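Long-range contacts in aspartate aminotransferase (PDB 3MEB), which probably catalyses the reversible transfer of the amino group between L-aspartate and 2-oxoglutarate, using pyridoxal 5'-phosphate as cofactor: residues I389-F394 against S421-T426; N191-I196 against W224-P229; A94-F99 against G329-Q334. All blocks are in the same frame, centred on the assembly; numbering follows the deposited sequence.

Contact 1 (I389-F394 against S421-T426); sequences IGMFTF and SMCGLT. With EDO (1,2-ethanediol), chain F.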
ATOM      1  N   ILE A 389     -21.564  11.093 -17.706  1.00  4.70           N
ATOM      2  CA  ILE A 389     -20.953   9.789 -17.918  1.00  4.38           C
ATOM      3  C   ILE A 389     -20.334   9.294 -16.631  1.00  4.89           C
ATOM      4  O   ILE A 389     -19.533  10.010 -16.010  1.00  5.22           O
ATOM      5  CB  ILE A 389     -19.830   9.873 -18.995  1.00  3.70           C
ATOM      6  CG1 ILE A 389     -20.360  10.446 -20.315  1.00  4.72           C
ATOM      7  CG2 ILE A 389     -19.205   8.537 -19.229  1.00  2.00           C
ATOM      8  CD1 ILE A 389     -21.511   9.679 -20.911  1.00  8.77           C
ATOM      9  N   GLY A 390     -20.649   8.050 -16.258  1.00  4.80           N
ATOM     10  CA  GLY A 390     -20.082   7.439 -15.080  1.00  4.02           C
ATOM     11  C   GLY A 390     -21.023   7.384 -13.908  1.00  4.36           C
ATOM     12  O   GLY A 390     -22.234   7.257 -14.056  1.00  3.45           O
ATOM     13  N   MET A 391     -20.439   7.500 -12.722  1.00  4.66           N
ATOM     14  CA  MET A 391     -21.181   7.430 -11.487  1.00  5.06           C
ATOM     15  C   MET A 391     -21.802   8.738 -11.006  1.00  5.81           C
ATOM     16  O   MET A 391     -22.694   8.696 -10.153  1.00  5.75           O
ATOM     17  CB  MET A 391     -20.250   6.964 -10.374  1.00  5.59           C
ATOM     18  CG  MET A 391     -19.957   5.500 -10.379  1.00  7.35           C
ATOM     19  SD  MET A 391     -19.033   5.020  -8.902  1.00  8.89           S
ATOM     20  CE  MET A 391     -19.025   3.229  -9.131  1.00  8.14           C
ATOM     21  N   PHE A 392     -21.305   9.884 -11.486  1.00  4.63           N
ATOM     22  CA  PHE A 392     -21.649  11.146 -10.865  1.00  5.30           C
ATOM     23  C   PHE A 392     -22.487  12.060 -11.761  1.00  5.12           C
ATOM     24  O   PHE A 392     -22.610  11.872 -13.003  1.00  4.05           O
ATOM     25  CB  PHE A 392     -20.397  11.910 -10.414  1.00  5.71           C
ATOM     26  CG  PHE A 392     -19.437  11.099  -9.547  1.00  5.28           C
ATOM     27  CD1 PHE A 392     -19.728  10.832  -8.199  1.00  4.95           C
ATOM     28  CD2 PHE A 392     -18.261  10.618 -10.083  1.00  5.75           C
ATOM     29  CE1 PHE A 392     -18.847  10.109  -7.403  1.00  3.69           C
ATOM     30  CE2 PHE A 392     -17.357   9.850  -9.291  1.00  4.60           C
ATOM     31  CZ  PHE A 392     -17.651   9.604  -7.960  1.00  4.61           C
ATOM     32  N   THR A 393     -23.095  13.048 -11.112  1.00  5.10           N
ATOM     33  CA  THR A 393     -23.536  14.242 -11.789  1.00  4.81           C
ATOM     34  C   THR A 393     -22.834  15.436 -11.131  1.00  5.31           C
ATOM     35  O   THR A 393     -22.819  15.578  -9.894  1.00  5.12           O
ATOM     36  CB  THR A 393     -25.082  14.404 -11.784  1.00  5.74           C
ATOM     37  OG1 THR A 393     -25.715  13.208 -12.306  1.00  4.53           O
ATOM     38  CG2 THR A 393     -25.473  15.585 -12.627  1.00  5.13           C
ATOM     39  N   PHE A 394     -22.228  16.284 -11.945  1.00  5.03           N
ATOM     40  CA  PHE A 394     -21.666  17.532 -11.459  1.00  5.56           C
ATOM     41  C   PHE A 394     -22.850  18.462 -11.408  1.00  5.09           C
ATOM     42  O   PHE A 394     -23.158  19.132 -12.384  1.00  6.06           O
ATOM     43  CB  PHE A 394     -20.568  17.996 -12.422  1.00  6.05           C
ATOM     44  CG  PHE A 394     -19.471  18.841 -11.795  1.00  8.42           C
ATOM     45  CD1 PHE A 394     -18.777  18.417 -10.671  1.00 13.43           C
ATOM     46  CD2 PHE A 394     -19.068  20.013 -12.392  1.00 13.22           C
ATOM     47  CE1 PHE A 394     -17.738  19.202 -10.111  1.00 13.14           C
ATOM     48  CE2 PHE A 394     -18.034  20.800 -11.854  1.00 14.62           C
ATOM     49  CZ  PHE A 394     -17.370  20.385 -10.711  1.00 14.86           C
ATOM     50  N   SER A 421     -23.071  11.352  -6.266  1.00  3.79           N
ATOM     51  CA  SER A 421     -22.923   9.962  -6.613  1.00  3.04           C
ATOM     52  C   SER A 421     -24.293   9.359  -6.778  1.00  2.92           C
ATOM     53  O   SER A 421     -24.994   9.141  -5.836  1.00  2.06           O
ATOM     54  CB  SER A 421     -22.167   9.180  -5.564  1.00  2.40           C
ATOM     55  OG  SER A 421     -22.152   7.818  -5.948  1.00  3.64           O
ATOM     56  N   MET A 422     -24.617   9.044  -8.018  1.00  3.59           N
ATOM     57  CA  MET A 422     -25.926   8.544  -8.397  1.00  3.31           C
ATOM     58  C   MET A 422     -26.188   7.176  -7.799  1.00  3.47           C
ATOM     59  O   MET A 422     -27.346   6.793  -7.641  1.00  3.31           O
ATOM     60  CB  MET A 422     -25.983   8.492  -9.930  1.00  3.09           C
ATOM     61  CG  MET A 422     -25.758   9.857 -10.603  1.00  4.40           C
ATOM     62  SD  MET A 422     -26.693  11.189  -9.866  1.00  6.40           S
ATOM     63  CE  MET A 422     -28.221  11.158 -10.828  1.00  3.14           C
ATOM     64  N   CYS A 423     -25.105   6.458  -7.475  1.00  3.05           N
ATOM     65  CA  CYS A 423     -25.122   5.126  -6.840  1.00  4.30           C
ATOM     66  C   CYS A 423     -25.829   5.089  -5.490  1.00  3.57           C
ATOM     67  O   CYS A 423     -26.337   4.048  -5.068  1.00  4.50           O
ATOM     68  CB  CYS A 423     -23.660   4.688  -6.578  1.00  5.14           C
ATOM     69  SG  CYS A 423     -22.644   4.363  -8.016  1.00  7.80           S
ATOM     70  N   GLY A 424     -25.876   6.234  -4.810  1.00  3.82           N
ATOM     71  CA  GLY A 424     -26.631   6.350  -3.546  1.00  3.98           C
ATOM     72  C   GLY A 424     -28.145   6.531  -3.659  1.00  4.03           C
ATOM     73  O   GLY A 424     -28.844   6.506  -2.636  1.00  3.44           O
ATOM     74  N   LEU A 425     -28.662   6.686  -4.882  1.00  3.77           N
ATOM     75  CA  LEU A 425     -30.093   6.835  -5.106  1.00  3.77           C
ATOM     76  C   LEU A 425     -30.736   5.486  -5.236  1.00  4.37           C
ATOM     77  O   LEU A 425     -30.106   4.535  -5.715  1.00  3.79           O
ATOM     78  CB  LEU A 425     -30.375   7.620  -6.363  1.00  4.65           C
ATOM     79  CG  LEU A 425     -29.798   9.029  -6.400  1.00  3.44           C
ATOM     80  CD1 LEU A 425     -29.774   9.517  -7.862  1.00  4.18           C
ATOM     81  CD2 LEU A 425     -30.590   9.988  -5.545  1.00  2.56           C
ATOM     82  N   THR A 426     -31.994   5.421  -4.823  1.00  5.57           N
ATOM     83  CA  THR A 426     -32.815   4.227  -4.938  1.00  5.40           C
ATOM     84  C   THR A 426     -34.218   4.603  -5.362  1.00  6.21           C
ATOM     85  O   THR A 426     -34.597   5.757  -5.356  1.00  4.57           O
ATOM     86  CB  THR A 426     -32.871   3.441  -3.605  1.00  6.85           C
ATOM     87  OG1 THR A 426     -33.543   4.210  -2.576  1.00  7.11           O
ATOM     88  CG2 THR A 426     -31.451   3.097  -3.156  1.00  6.10           C
TER
HETATM   89  C1  EDO F 502     -22.253   5.752  -1.459  1.00 12.67           C
HETATM   90  O1  EDO F 502     -20.985   6.419  -1.298  1.00 13.07           O
HETATM   91  C2  EDO F 502     -22.991   6.282  -2.680  1.00 11.78           C
HETATM   92  O2  EDO F 502     -22.162   6.073  -3.813  1.00 12.89           O

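Contact 2 (N191-I196 against W224-P229); sequences NTKKDI and WKELLP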
ATOM      1  N   ASN A 191      -9.766  25.336 -27.116  1.00  3.88           N
ATOM      2  CA  ASN A 191      -8.656  25.658 -26.198  1.00  4.35           C
ATOM      3  C   ASN A 191      -7.883  24.452 -25.659  1.00  3.67           C
ATOM      4  O   ASN A 191      -6.670  24.538 -25.412  1.00  3.62           O
ATOM      5  CB  ASN A 191      -9.130  26.603 -25.078  1.00  4.70           C
ATOM      6  CG  ASN A 191      -9.340  28.038 -25.607  1.00  6.22           C
ATOM      7  OD1 ASN A 191     -10.355  28.677 -25.350  1.00  8.09           O
ATOM      8  ND2 ASN A 191      -8.410  28.492 -26.427  1.00  4.62           N
ATOM      9  N   THR A 192      -8.563  23.323 -25.465  1.00  3.05           N
ATOM     10  CA  THR A 192      -7.878  22.101 -25.114  1.00  2.47           C
ATOM     11  C   THR A 192      -6.724  21.829 -26.101  1.00  2.64           C
ATOM     12  O   THR A 192      -5.581  21.608 -25.698  1.00  3.23           O
ATOM     13  CB  THR A 192      -8.859  20.886 -25.080  1.00  3.30           C
ATOM     14  OG1 THR A 192      -9.939  21.137 -24.158  1.00  2.00           O
ATOM     15  CG2 THR A 192      -8.101  19.650 -24.684  1.00  2.00           C
ATOM     16  N   LYS A 193      -7.022  21.853 -27.393  1.00  2.00           N
ATOM     17  CA  LYS A 193      -6.028  21.609 -28.404  1.00  2.05           C
ATOM     18  C   LYS A 193      -4.908  22.652 -28.416  1.00  2.17           C
ATOM     19  O   LYS A 193      -3.738  22.290 -28.549  1.00  2.00           O
ATOM     20  CB  LYS A 193      -6.680  21.589 -29.768  1.00  2.00           C
ATOM     21  CG  LYS A 193      -7.539  20.373 -29.967  1.00  2.32           C
ATOM     22  CD  LYS A 193      -8.114  20.349 -31.409  1.00  4.59           C
ATOM     23  CE  LYS A 193      -9.183  21.444 -31.652  1.00  4.97           C
ATOM     24  NZ  LYS A 193      -9.727  21.414 -33.058  1.00  5.24           N
ATOM     25  N   LYS A 194      -5.262  23.926 -28.254  1.00  2.65           N
ATOM     26  CA  LYS A 194      -4.243  25.004 -28.240  1.00  3.88           C
ATOM     27  C   LYS A 194      -3.283  24.799 -27.109  1.00  4.05           C
ATOM     28  O   LYS A 194      -2.077  24.952 -27.280  1.00  4.42           O
ATOM     29  CB  LYS A 194      -4.886  26.395 -28.149  1.00  3.92           C
ATOM     30  CG  LYS A 194      -5.581  26.786 -29.466  1.00  7.91           C
ATOM     31  CD  LYS A 194      -6.517  28.001 -29.336  1.00 11.15           C
ATOM     32  CE  LYS A 194      -7.194  28.340 -30.657  1.00 13.25           C
ATOM     33  NZ  LYS A 194      -7.849  29.672 -30.582  1.00 15.36           N
ATOM     34  N   ASP A 195      -3.835  24.435 -25.946  1.00  4.09           N
ATOM     35  CA  ASP A 195      -3.046  24.254 -24.753  1.00  4.75           C
ATOM     36  C   ASP A 195      -2.046  23.106 -24.916  1.00  4.79           C
ATOM     37  O   ASP A 195      -0.876  23.219 -24.511  1.00  4.29           O
ATOM     38  CB  ASP A 195      -3.956  24.021 -23.556  1.00  4.07           C
ATOM     39  CG  ASP A 195      -4.583  25.300 -23.031  1.00  4.44           C
ATOM     40  OD1 ASP A 195      -4.252  26.416 -23.526  1.00  5.02           O
ATOM     41  OD2 ASP A 195      -5.409  25.203 -22.104  1.00  3.38           O
ATOM     42  N   ILE A 196      -2.485  22.023 -25.548  1.00  4.84           N
ATOM     43  CA  ILE A 196      -1.640  20.826 -25.692  1.00  4.58           C
ATOM     44  C   ILE A 196      -0.636  21.057 -26.801  1.00  4.87           C
ATOM     45  O   ILE A 196       0.528  20.625 -26.719  1.00  4.47           O
ATOM     46  CB  ILE A 196      -2.489  19.545 -25.919  1.00  4.02           C
ATOM     47  CG1 ILE A 196      -3.379  19.317 -24.709  1.00  2.79           C
ATOM     48  CG2 ILE A 196      -1.622  18.313 -26.166  1.00  2.36           C
ATOM     49  CD1 ILE A 196      -4.281  18.069 -24.815  1.00  2.33           C
ATOM     50  N   TRP A 224     -11.026  12.733 -29.238  1.00  2.00           N
ATOM     51  CA  TRP A 224      -9.790  11.951 -28.985  1.00  2.20           C
ATOM     52  C   TRP A 224      -8.975  11.817 -30.267  1.00  2.74           C
ATOM     53  O   TRP A 224      -7.760  11.984 -30.232  1.00  2.71           O
ATOM     54  CB  TRP A 224     -10.103  10.554 -28.451  1.00  2.00           C
ATOM     55  CG  TRP A 224     -10.437  10.458 -26.997  1.00  2.00           C
ATOM     56  CD1 TRP A 224     -11.608  10.039 -26.459  1.00  2.00           C
ATOM     57  CD2 TRP A 224      -9.561  10.710 -25.899  1.00  2.66           C
ATOM     58  NE1 TRP A 224     -11.532  10.031 -25.090  1.00  2.00           N
ATOM     59  CE2 TRP A 224     -10.282  10.444 -24.719  1.00  2.81           C
ATOM     60  CE3 TRP A 224      -8.243  11.138 -25.798  1.00  2.26           C
ATOM     61  CZ2 TRP A 224      -9.732  10.596 -23.461  1.00  2.00           C
ATOM     62  CZ3 TRP A 224      -7.692  11.270 -24.532  1.00  5.09           C
ATOM     63  CH2 TRP A 224      -8.433  11.008 -23.387  1.00  3.31           C
ATOM     64  N   LYS A 225      -9.635  11.553 -31.397  1.00  3.51           N
ATOM     65  CA  LYS A 225      -8.920  11.400 -32.654  1.00  4.60           C
ATOM     66  C   LYS A 225      -8.223  12.680 -33.113  1.00  4.72           C
ATOM     67  O   LYS A 225      -7.200  12.602 -33.776  1.00  4.32           O
ATOM     68  CB  LYS A 225      -9.820  10.895 -33.772  1.00  5.30           C
ATOM     69  CG  LYS A 225     -10.186   9.456 -33.616  1.00  8.29           C
ATOM     70  CD  LYS A 225     -11.138   9.004 -34.685  1.00 12.79           C
ATOM     71  CE  LYS A 225     -11.734   7.645 -34.344  1.00 15.48           C
ATOM     72  NZ  LYS A 225     -11.587   6.699 -35.481  1.00 18.89           N
ATOM     73  N   GLU A 226      -8.765  13.837 -32.742  1.00  4.97           N
ATOM     74  CA  GLU A 226      -8.111  15.123 -33.006  1.00  5.16           C
ATOM     75  C   GLU A 226      -6.856  15.340 -32.141  1.00  5.16           C
ATOM     76  O   GLU A 226      -5.918  15.989 -32.577  1.00  4.76           O
ATOM     77  CB  GLU A 226      -9.065  16.277 -32.747  1.00  4.82           C
ATOM     78  CG  GLU A 226     -10.134  16.515 -33.826  1.00  6.66           C
ATOM     79  CD  GLU A 226     -10.733  17.892 -33.695  1.00  5.55           C
ATOM     80  OE1 GLU A 226     -11.919  17.996 -33.391  1.00 10.83           O
ATOM     81  OE2 GLU A 226      -9.994  18.878 -33.828  1.00  7.33           O
ATOM     82  N   LEU A 227      -6.881  14.845 -30.913  1.00  5.80           N
ATOM     83  CA  LEU A 227      -5.755  14.999 -29.989  1.00  5.66           C
ATOM     84  C   LEU A 227      -4.585  14.114 -30.423  1.00  6.06           C
ATOM     85  O   LEU A 227      -3.417  14.506 -30.289  1.00  5.51           O
ATOM     86  CB  LEU A 227      -6.167  14.728 -28.533  1.00  6.17           C
ATOM     87  CG  LEU A 227      -7.168  15.704 -27.919  1.00  5.17           C
ATOM     88  CD1 LEU A 227      -7.588  15.216 -26.523  1.00  5.20           C
ATOM     89  CD2 LEU A 227      -6.589  17.098 -27.816  1.00  6.24           C
ATOM     90  N   LEU A 228      -4.895  12.959 -31.023  1.00  6.44           N
ATOM     91  CA  LEU A 228      -3.863  12.007 -31.476  1.00  6.71           C
ATOM     92  C   LEU A 228      -2.674  12.641 -32.246  1.00  6.20           C
ATOM     93  O   LEU A 228      -1.536  12.546 -31.808  1.00  4.84           O
ATOM     94  CB  LEU A 228      -4.508  10.857 -32.276  1.00  6.69           C
ATOM     95  CG  LEU A 228      -3.574   9.775 -32.820  1.00  8.74           C
ATOM     96  CD1 LEU A 228      -2.843   9.144 -31.641  1.00  9.08           C
ATOM     97  CD2 LEU A 228      -4.316   8.716 -33.687  1.00  7.53           C
ATOM     98  N   PRO A 229      -2.922  13.277 -33.393  1.00  5.88           N
ATOM     99  CA  PRO A 229      -1.799  13.882 -34.125  1.00  6.15           C
ATOM    100  C   PRO A 229      -1.016  14.987 -33.365  1.00  6.21           C
ATOM    101  O   PRO A 229       0.168  15.192 -33.659  1.00  6.05           O
ATOM    102  CB  PRO A 229      -2.473  14.481 -35.365  1.00  5.81           C
ATOM    103  CG  PRO A 229      -3.911  14.699 -34.915  1.00  6.04           C
ATOM    104  CD  PRO A 229      -4.197  13.502 -34.095  1.00  6.11           C
TER

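Contact 3 (A94-F99 against G329-Q334); sequences AGFPLF and GAYIVQ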
ATOM      1  N   ALA A  94       6.409  -7.562  -8.746  1.00  2.22           N
ATOM      2  CA  ALA A  94       5.576  -6.901  -9.766  1.00  2.01           C
ATOM      3  C   ALA A  94       4.127  -7.365  -9.683  1.00  2.05           C
ATOM      4  O   ALA A  94       3.248  -6.750 -10.240  1.00  2.50           O
ATOM      5  CB  ALA A  94       6.122  -7.154 -11.181  1.00  2.21           C
ATOM      6  N   GLY A  95       3.884  -8.445  -8.963  1.00  2.51           N
ATOM      7  CA  GLY A  95       2.542  -9.013  -8.805  1.00  3.15           C
ATOM      8  C   GLY A  95       2.473 -10.373  -9.441  1.00  2.00           C
ATOM      9  O   GLY A  95       3.356 -10.734 -10.222  1.00  2.33           O
ATOM     10  N   PHE A  96       1.437 -11.144  -9.132  1.00  2.00           N
ATOM     11  CA  PHE A  96       1.285 -12.458  -9.785  1.00  2.00           C
ATOM     12  C   PHE A  96       1.185 -12.335 -11.312  1.00  2.00           C
ATOM     13  O   PHE A  96       0.366 -11.570 -11.803  1.00  2.00           O
ATOM     14  CB  PHE A  96       0.029 -13.200  -9.303  1.00  2.00           C
ATOM     15  CG  PHE A  96      -0.040 -13.383  -7.816  1.00  2.00           C
ATOM     16  CD1 PHE A  96       0.967 -14.051  -7.131  1.00  2.86           C
ATOM     17  CD2 PHE A  96      -1.128 -12.887  -7.093  1.00  5.16           C
ATOM     18  CE1 PHE A  96       0.909 -14.181  -5.711  1.00  5.56           C
ATOM     19  CE2 PHE A  96      -1.202 -13.016  -5.706  1.00  4.91           C
ATOM     20  CZ  PHE A  96      -0.191 -13.669  -5.011  1.00  6.85           C
ATOM     21  N   PRO A  97       1.925 -13.164 -12.056  1.00  2.00           N
ATOM     22  CA  PRO A  97       1.803 -13.094 -13.528  1.00  2.00           C
ATOM     23  C   PRO A  97       0.384 -13.223 -14.058  1.00  2.00           C
ATOM     24  O   PRO A  97       0.025 -12.475 -14.943  1.00  2.00           O
ATOM     25  CB  PRO A  97       2.663 -14.252 -13.992  1.00  2.57           C
ATOM     26  CG  PRO A  97       3.755 -14.312 -12.933  1.00  2.25           C
ATOM     27  CD  PRO A  97       3.003 -14.073 -11.645  1.00  2.00           C
ATOM     28  N   LEU A  98      -0.421 -14.151 -13.521  1.00  2.00           N
ATOM     29  CA  LEU A  98      -1.853 -14.249 -13.903  1.00  2.17           C
ATOM     30  C   LEU A  98      -2.645 -12.955 -13.689  1.00  2.00           C
ATOM     31  O   LEU A  98      -3.462 -12.611 -14.511  1.00  2.33           O
ATOM     32  CB  LEU A  98      -2.539 -15.417 -13.181  1.00  2.34           C
ATOM     33  CG  LEU A  98      -2.120 -16.832 -13.594  1.00  3.10           C
ATOM     34  CD1 LEU A  98      -2.755 -17.935 -12.667  1.00  3.66           C
ATOM     35  CD2 LEU A  98      -2.456 -17.078 -15.056  1.00  3.38           C
ATOM     36  N   PHE A  99      -2.396 -12.243 -12.595  1.00  2.10           N
ATOM     37  CA  PHE A  99      -3.017 -10.951 -12.342  1.00  2.00           C
ATOM     38  C   PHE A  99      -2.549  -9.928 -13.389  1.00  2.17           C
ATOM     39  O   PHE A  99      -3.362  -9.235 -14.018  1.00  2.00           O
ATOM     40  CB  PHE A  99      -2.748 -10.433 -10.915  1.00  2.00           C
ATOM     41  CG  PHE A  99      -3.104  -8.985 -10.741  1.00  2.00           C
ATOM     42  CD1 PHE A  99      -4.426  -8.608 -10.557  1.00  2.00           C
ATOM     43  CD2 PHE A  99      -2.132  -7.998 -10.820  1.00  2.81           C
ATOM     44  CE1 PHE A  99      -4.775  -7.294 -10.467  1.00  2.00           C
ATOM     45  CE2 PHE A  99      -2.460  -6.682 -10.693  1.00  2.00           C
ATOM     46  CZ  PHE A  99      -3.774  -6.304 -10.521  1.00  2.00           C
ATOM     47  N   GLY A 329      -6.919  -8.918  -3.362  1.00  2.00           N
ATOM     48  CA  GLY A 329      -7.600  -8.399  -4.538  1.00  2.00           C
ATOM     49  C   GLY A 329      -7.043  -8.957  -5.830  1.00  2.00           C
ATOM     50  O   GLY A 329      -7.786  -9.118  -6.819  1.00  2.00           O
ATOM     51  N   ALA A 330      -5.733  -9.167  -5.865  1.00  2.00           N
ATOM     52  CA  ALA A 330      -5.053  -9.753  -7.061  1.00  2.00           C
ATOM     53  C   ALA A 330      -5.583 -11.154  -7.369  1.00  2.00           C
ATOM     54  O   ALA A 330      -5.821 -11.508  -8.535  1.00  2.00           O
ATOM     55  CB  ALA A 330      -3.540  -9.842  -6.843  1.00  2.00           C
ATOM     56  N   TYR A 331      -5.720 -11.952  -6.334  1.00  2.00           N
ATOM     57  CA  TYR A 331      -6.346 -13.284  -6.433  1.00  2.00           C
ATOM     58  C   TYR A 331      -7.772 -13.203  -6.995  1.00  2.00           C
ATOM     59  O   TYR A 331      -8.142 -13.920  -7.959  1.00  2.00           O
ATOM     60  CB  TYR A 331      -6.356 -13.942  -5.045  1.00  2.11           C
ATOM     61  CG  TYR A 331      -5.049 -14.553  -4.517  1.00  2.00           C
ATOM     62  CD1 TYR A 331      -4.061 -15.042  -5.363  1.00  2.00           C
ATOM     63  CD2 TYR A 331      -4.867 -14.734  -3.135  1.00  2.12           C
ATOM     64  CE1 TYR A 331      -2.890 -15.654  -4.845  1.00  3.28           C
ATOM     65  CE2 TYR A 331      -3.738 -15.327  -2.622  1.00  2.00           C
ATOM     66  CZ  TYR A 331      -2.741 -15.786  -3.462  1.00  2.00           C
ATOM     67  OH  TYR A 331      -1.634 -16.396  -2.895  1.00  3.89           O
ATOM     68  N   ILE A 332      -8.578 -12.278  -6.476  1.00  2.00           N
ATOM     69  CA  ILE A 332      -9.961 -12.177  -6.975  1.00  2.00           C
ATOM     70  C   ILE A 332      -9.976 -11.860  -8.478  1.00  2.00           C
ATOM     71  O   ILE A 332     -10.644 -12.542  -9.250  1.00  2.00           O
ATOM     72  CB  ILE A 332     -10.799 -11.168  -6.149  1.00  2.00           C
ATOM     73  CG1 ILE A 332     -10.907 -11.693  -4.687  1.00  2.00           C
ATOM     74  CG2 ILE A 332     -12.218 -10.920  -6.763  1.00  2.00           C
ATOM     75  CD1 ILE A 332     -11.496 -10.653  -3.724  1.00  2.00           C
ATOM     76  N   VAL A 333      -9.235 -10.825  -8.880  1.00  2.00           N
ATOM     77  CA  VAL A 333      -9.219 -10.395 -10.268  1.00  2.00           C
ATOM     78  C   VAL A 333      -8.735 -11.482 -11.225  1.00  2.00           C
ATOM     79  O   VAL A 333      -9.359 -11.729 -12.277  1.00  2.00           O
ATOM     80  CB  VAL A 333      -8.379  -9.108 -10.434  1.00  2.00           C
ATOM     81  CG1 VAL A 333      -8.208  -8.733 -11.911  1.00  2.02           C
ATOM     82  CG2 VAL A 333      -8.998  -7.993  -9.637  1.00  2.00           C
ATOM     83  N   GLN A 334      -7.640 -12.149 -10.876  1.00  2.00           N
ATOM     84  CA  GLN A 334      -7.072 -13.145 -11.749  1.00  2.00           C
ATOM     85  C   GLN A 334      -7.986 -14.374 -11.858  1.00  2.00           C
ATOM     86  O   GLN A 334      -8.133 -14.953 -12.936  1.00  2.00           O
ATOM     87  CB  GLN A 334      -5.646 -13.509 -11.289  1.00  2.00           C
ATOM     88  CG  GLN A 334      -5.510 -14.505 -10.163  1.00  2.00           C
ATOM     89  CD  GLN A 334      -4.055 -14.648  -9.763  1.00  2.00           C
ATOM     90  OE1 GLN A 334      -3.295 -13.670  -9.824  1.00  2.00           O
ATOM     91  NE2 GLN A 334      -3.644 -15.862  -9.388  1.00  2.56           N
TER

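Contact 1 (I389-F394 against S421-T426)
Met422 folds back on itself, with chi2 at -46° after CG has settled beside the backbone N, and this bend lays its sulfur against Thr393, where SD comes 3.3 Å from OG1. That hydroxyl has its firm polar partner elsewhere, in the guanidinium of Arg361. Met391 does the reverse: its chain runs extended beyond CG (chi2 -172°), so CG, SD and CE file past the thiol of Cys423, and both CG and SD lie 3.8 Å from Cys423 SG. Between these two sulfur contacts the backbones are tied by one bond, Met422 N to Met391 O at 2.9 Å. The strands 392-394 and 419-421 form a two-stranded antiparallel sheet in this aminotransferase, and Phe392 and Ser421 are a non-hydrogen-bonded pair in it, their CA atoms 4.6 Å apart. Past Ser421 the chain turns into a short 3-10 segment, 422-424, which carries Met422 and Cys423 towards helix 340-370. The Phe392 ring has CD1 3.7 Å from Ser421 CA, while Met391 CB sits over the middle of one ring face. The same phenyl ring reaches the side chains of Tyr244 and Asn213, which bind pyridoxal 5'-phosphate, and makes a cation-pi contact with Arg419.

Contact 2 (N191-I196 against W224-P229)
Lys193 and Glu226 join their charged ends in a salt bridge, with NZ 2.7 Å from OE2. The ammonium takes the syn lone pair of that oxygen, on the side of OE1, but OE1 itself stays 4.1 Å from Lys193 NZ, so the grip is one-sided rather than forked. The two chains meet at a slant. Glu226 reaches across fully extended beyond CG, whereas Lys193 makes one bend, at chi3 (-70°), that swings its amine round to the carboxylate; on the way its CD passes 3.4 Å from Glu226 OE2.

Beneath the salt bridge lies a small apolar cluster centred on one methyl, Leu227 CD2. Ile196 CD1 approaches it to 3.9 Å, the two side chains crossing at about a right angle, and Lys193 CG touches it at 4.0 Å, coming in obliquely. The methyl of Thr192 is a looser neighbour, with CG2 4.3 Å from Leu227 CD2. Thr192 OG1 is hydrogen-bonded to the carbonyl of Thr177, which fixes its rotation. Farther out, Ile230 of the second helix packs on Lys193 and Ile196, and Phe189 of the first on Glu226 and Leu227.

The helices, 189-198 and 221-234, run nearly parallel here, their local axes 18° apart in direction and 10.6 Å from each other at closest approach. In the chain they flank strand 204-208 of the seven-stranded mixed sheet, in the alternating helix-strand order of the large domain of this aminotransferase family, and from helix 221-234 Trp224 and Lys225 reach helix 257-264.

Contact 3 (A94-F99 against G329-Q334)
Gln334 leans from its helix towards Phe96 and Phe99, and it can be followed outward atom by atom. CB begins close to the other backbone, 3.7 Å from Phe99 N. CG then takes the cramped place between backbone N and carbonyl carbon (chi1 82°), and the chain runs straight on from there, which points the amide at the first turn of helix 97-108. The amide carbon CD comes to rest 3.8 Å from Leu98 CB. OE1 lies 3.2 Å from Phe99 N and 3.4 Å from Phe96 CB, while the amide end crosses Leu98 at about a right angle, Gln334 NE2 being 4.0 Å from both CB and CD1 of Leu98. The Phe96 ring stands at 79° to the amide plane.

Phe96 is at the N-cap of helix 97-108, and the start of this helix packs on helix 327-337, bringing together two parts of the chain 229 residues apart, beside strand 120-125 of the seven-stranded sheet. Phe96 CE2 and CZ meet Tyr331 CE1, on the same side of the ring plane as Gln334 OE1. The two rings lie nearly parallel (4°) but slid apart, centroids 4.8 Å from each other, so they hardly overlap. The phenol of Tyr331 is held by a hydrogen bond from its OH to the carbonyl of Asn87.

Ala330 CB touches both phenylalanine rings, at Phe96 CD2 and Phe99 CD1. Phe99 presents a ring edge to Val333 CB, and Ile286 and Gln124 pack against the same ring.

Overall arrangement
Along the chain contact 3 opens first, and contact 2 falls within the 229 residues that separate its two segments; contact 1 follows after both. The three are well spread and none touches another: the centre of contact 1 is 28 Å from that of contact 2. Contacts 2 and 3 are 35 Å apart between centres. Strand 204-208 of the seven-stranded sheet lies in the chain between the two helices of contact 2, and contact 3 packs against strand 120-125 at an outer edge of that sheet, near the second subunit. Contact 1, backed by helix 340-370, puts its two-stranded sheet beside the cofactor pocket: the side chain of Phe392 lies about 5 Å from pyridoxal 5'-phosphate, whereas contacts 2 and 3 join helices around the large sheet.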